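Side-chain contact in thermostable carboxypeptidase 1 (Pyrococcus furiosus, PDB 1KA2), which releases amino acids one after another from the C-terminus of peptides as a cobalt-dependent metallocarboxypeptidase of broad specificity: residues 218-223 with 269-274. Numbering follows the deposited sequence.
With MG (magnesium ion), chain B.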
# COMPACT_ATOMS: atom_id res chain seq x y z
N TRP A 218 -22.10 -9.56 -5.46
CA TRP A 218 -23.05 -10.60 -5.09
C TRP A 218 -22.45 -11.99 -5.28
O TRP A 218 -22.65 -12.88 -4.44
CB TRP A 218 -24.31 -10.49 -5.94
CG TRP A 218 -25.43 -11.42 -5.54
CD1 TRP A 218 -26.41 -11.17 -4.62
CD2 TRP A 218 -25.71 -12.72 -6.08
NE1 TRP A 218 -27.29 -12.22 -4.56
CE2 TRP A 218 -26.89 -13.18 -5.45
CE3 TRP A 218 -25.09 -13.52 -7.04
CZ2 TRP A 218 -27.46 -14.43 -5.75
CZ3 TRP A 218 -25.65 -14.76 -7.34
CH2 TRP A 218 -26.83 -15.20 -6.70
N ILE A 219 -21.74 -12.18 -6.38
CA ILE A 219 -21.13 -13.48 -6.64
C ILE A 219 -20.05 -13.78 -5.60
O ILE A 219 -19.97 -14.89 -5.07
CB ILE A 219 -20.54 -13.55 -8.06
CG1 ILE A 219 -21.67 -13.47 -9.09
CG2 ILE A 219 -19.72 -14.83 -8.23
CD1 ILE A 219 -21.20 -13.55 -10.53
N LEU A 220 -19.21 -12.79 -5.30
CA LEU A 220 -18.16 -13.04 -4.32
C LEU A 220 -18.72 -13.38 -2.94
O LEU A 220 -18.15 -14.20 -2.23
CB LEU A 220 -17.20 -11.85 -4.26
CG LEU A 220 -16.29 -11.74 -5.49
CD1 LEU A 220 -15.39 -10.51 -5.36
CD2 LEU A 220 -15.43 -13.00 -5.64
N GLN A 221 -19.84 -12.77 -2.55
CA GLN A 221 -20.44 -13.08 -1.25
C GLN A 221 -21.05 -14.49 -1.32
O GLN A 221 -21.08 -15.21 -0.32
CB GLN A 221 -21.52 -12.06 -0.89
CG GLN A 221 -21.08 -10.62 -1.10
CD GLN A 221 -22.12 -9.60 -0.65
OE1 GLN A 221 -21.95 -8.98 0.40
NE2 GLN A 221 -23.18 -9.43 -1.42
N LYS A 222 -21.51 -14.88 -2.50
CA LYS A 222 -22.07 -16.21 -2.66
C LYS A 222 -20.97 -17.25 -2.51
O LYS A 222 -21.22 -18.37 -2.06
CB LYS A 222 -22.77 -16.35 -4.01
CG LYS A 222 -24.15 -15.72 -4.02
CD LYS A 222 -25.02 -16.33 -2.93
CE LYS A 222 -26.31 -15.55 -2.76
NZ LYS A 222 -27.14 -16.09 -1.65
N PHE A 223 -19.76 -16.87 -2.91
CA PHE A 223 -18.60 -17.75 -2.80
C PHE A 223 -18.04 -17.74 -1.38
O PHE A 223 -17.20 -18.58 -1.02
CB PHE A 223 -17.47 -17.31 -3.75
CG PHE A 223 -17.71 -17.61 -5.20
CD1 PHE A 223 -18.75 -18.45 -5.61
CD2 PHE A 223 -16.86 -17.09 -6.18
CE1 PHE A 223 -18.93 -18.76 -6.95
CE2 PHE A 223 -17.03 -17.40 -7.53
CZ PHE A 223 -18.06 -18.24 -7.92
N HIS A 269 -12.19 -16.03 -11.84
CA HIS A 269 -10.84 -16.54 -12.12
C HIS A 269 -9.93 -16.13 -10.96
O HIS A 269 -9.33 -16.97 -10.30
CB HIS A 269 -10.30 -15.96 -13.43
CG HIS A 269 -8.92 -16.42 -13.79
ND1 HIS A 269 -8.69 -17.60 -14.47
CD2 HIS A 269 -7.70 -15.87 -13.58
CE1 HIS A 269 -7.39 -17.74 -14.68
NE2 HIS A 269 -6.77 -16.70 -14.14
N GLU A 270 -9.84 -14.82 -10.71
CA GLU A 270 -8.99 -14.34 -9.63
C GLU A 270 -9.43 -14.90 -8.27
O GLU A 270 -8.60 -15.17 -7.42
CB GLU A 270 -8.96 -12.81 -9.59
CG GLU A 270 -8.35 -12.14 -10.84
CD GLU A 270 -7.05 -12.80 -11.33
OE1 GLU A 270 -6.14 -13.07 -10.51
OE2 GLU A 270 -6.94 -13.03 -12.55
N PHE A 271 -10.74 -15.07 -8.07
CA PHE A 271 -11.19 -15.63 -6.79
C PHE A 271 -10.53 -16.99 -6.58
O PHE A 271 -10.13 -17.34 -5.45
CB PHE A 271 -12.72 -15.82 -6.79
CG PHE A 271 -13.22 -16.70 -5.68
CD1 PHE A 271 -13.35 -16.20 -4.39
CD2 PHE A 271 -13.48 -18.05 -5.91
CE1 PHE A 271 -13.74 -17.03 -3.33
CE2 PHE A 271 -13.87 -18.89 -4.86
CZ PHE A 271 -14.00 -18.38 -3.57
N GLY A 272 -10.41 -17.76 -7.66
CA GLY A 272 -9.80 -19.08 -7.57
C GLY A 272 -8.37 -19.02 -7.07
O GLY A 272 -7.93 -19.90 -6.32
N HIS A 273 -7.64 -18.00 -7.50
CA HIS A 273 -6.27 -17.81 -7.07
C HIS A 273 -6.26 -17.47 -5.59
O HIS A 273 -5.48 -18.02 -4.81
CB HIS A 273 -5.62 -16.64 -7.82
CG HIS A 273 -5.21 -16.95 -9.22
ND1 HIS A 273 -4.27 -17.92 -9.53
CD2 HIS A 273 -5.55 -16.38 -10.40
CE1 HIS A 273 -4.06 -17.93 -10.83
NE2 HIS A 273 -4.83 -17.01 -11.38
N ALA A 274 -7.15 -16.55 -5.22
CA ALA A 274 -7.25 -16.05 -3.85
C ALA A 274 -7.62 -17.10 -2.80
O ALA A 274 -6.95 -17.22 -1.77
CB ALA A 274 -8.25 -14.89 -3.80
MG MG B . -4.60 -16.42 -13.36
O HOH W 1 -4.73 -14.25 -13.10
O HOH W 2 -2.48 -16.00 -13.38
O HOH W 3 -4.29 -16.16 -15.55
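Segments 218-223 and 269-274, on helices 209-223 and 261-278, come nearest at L220 and F271, whose CA atoms lie 7.8 Å apart. The second helix carries the HEXXH motif of the M32 metallopeptidases, and the contact lies on its buried back, with the metal on the far side. F271, CG anti to the backbone N (chi1 165°), reaches away from the metal and offers one ring face to F223. Over that face sit CB of F223, 4.0 Å from the F271 ring centroid in a CH-pi contact, and CD2 of F223, 3.5 Å from CD2 of F271. The two ring planes meet obliquely at 40°, centroids 4.7 Å apart. L220 adds a methyl: its CD2 lies 4.0 Å from CD1 of F271, the leucine and phenylalanine side chains passing alongside and pointing opposite ways. I219 CG2 lies over the rim of one face of the F223 ring, one turn earlier in the same helix, and W305 of helix 295-309 meets both phenylalanine rings edge-to-face, tying a third helix into this apolar core. On the other side of the motif helix, H269 and H273 bind magnesium through NE2, with E299 and three waters completing six ligands, while hydrogen bonds between H269 ND1 and E306 OE1, and between H273 ND1 and H298 ND1, would fix the rotation of both imidazoles; cobalt is the catalytic metal. E270, the predicted proton donor/acceptor, is hydrogen-bonded through OE1 to T241 OG1, and its OE2 accepts a hydrogen bond from one of the three metal-bound waters, whose O is 2.6 Å from E270 OE2.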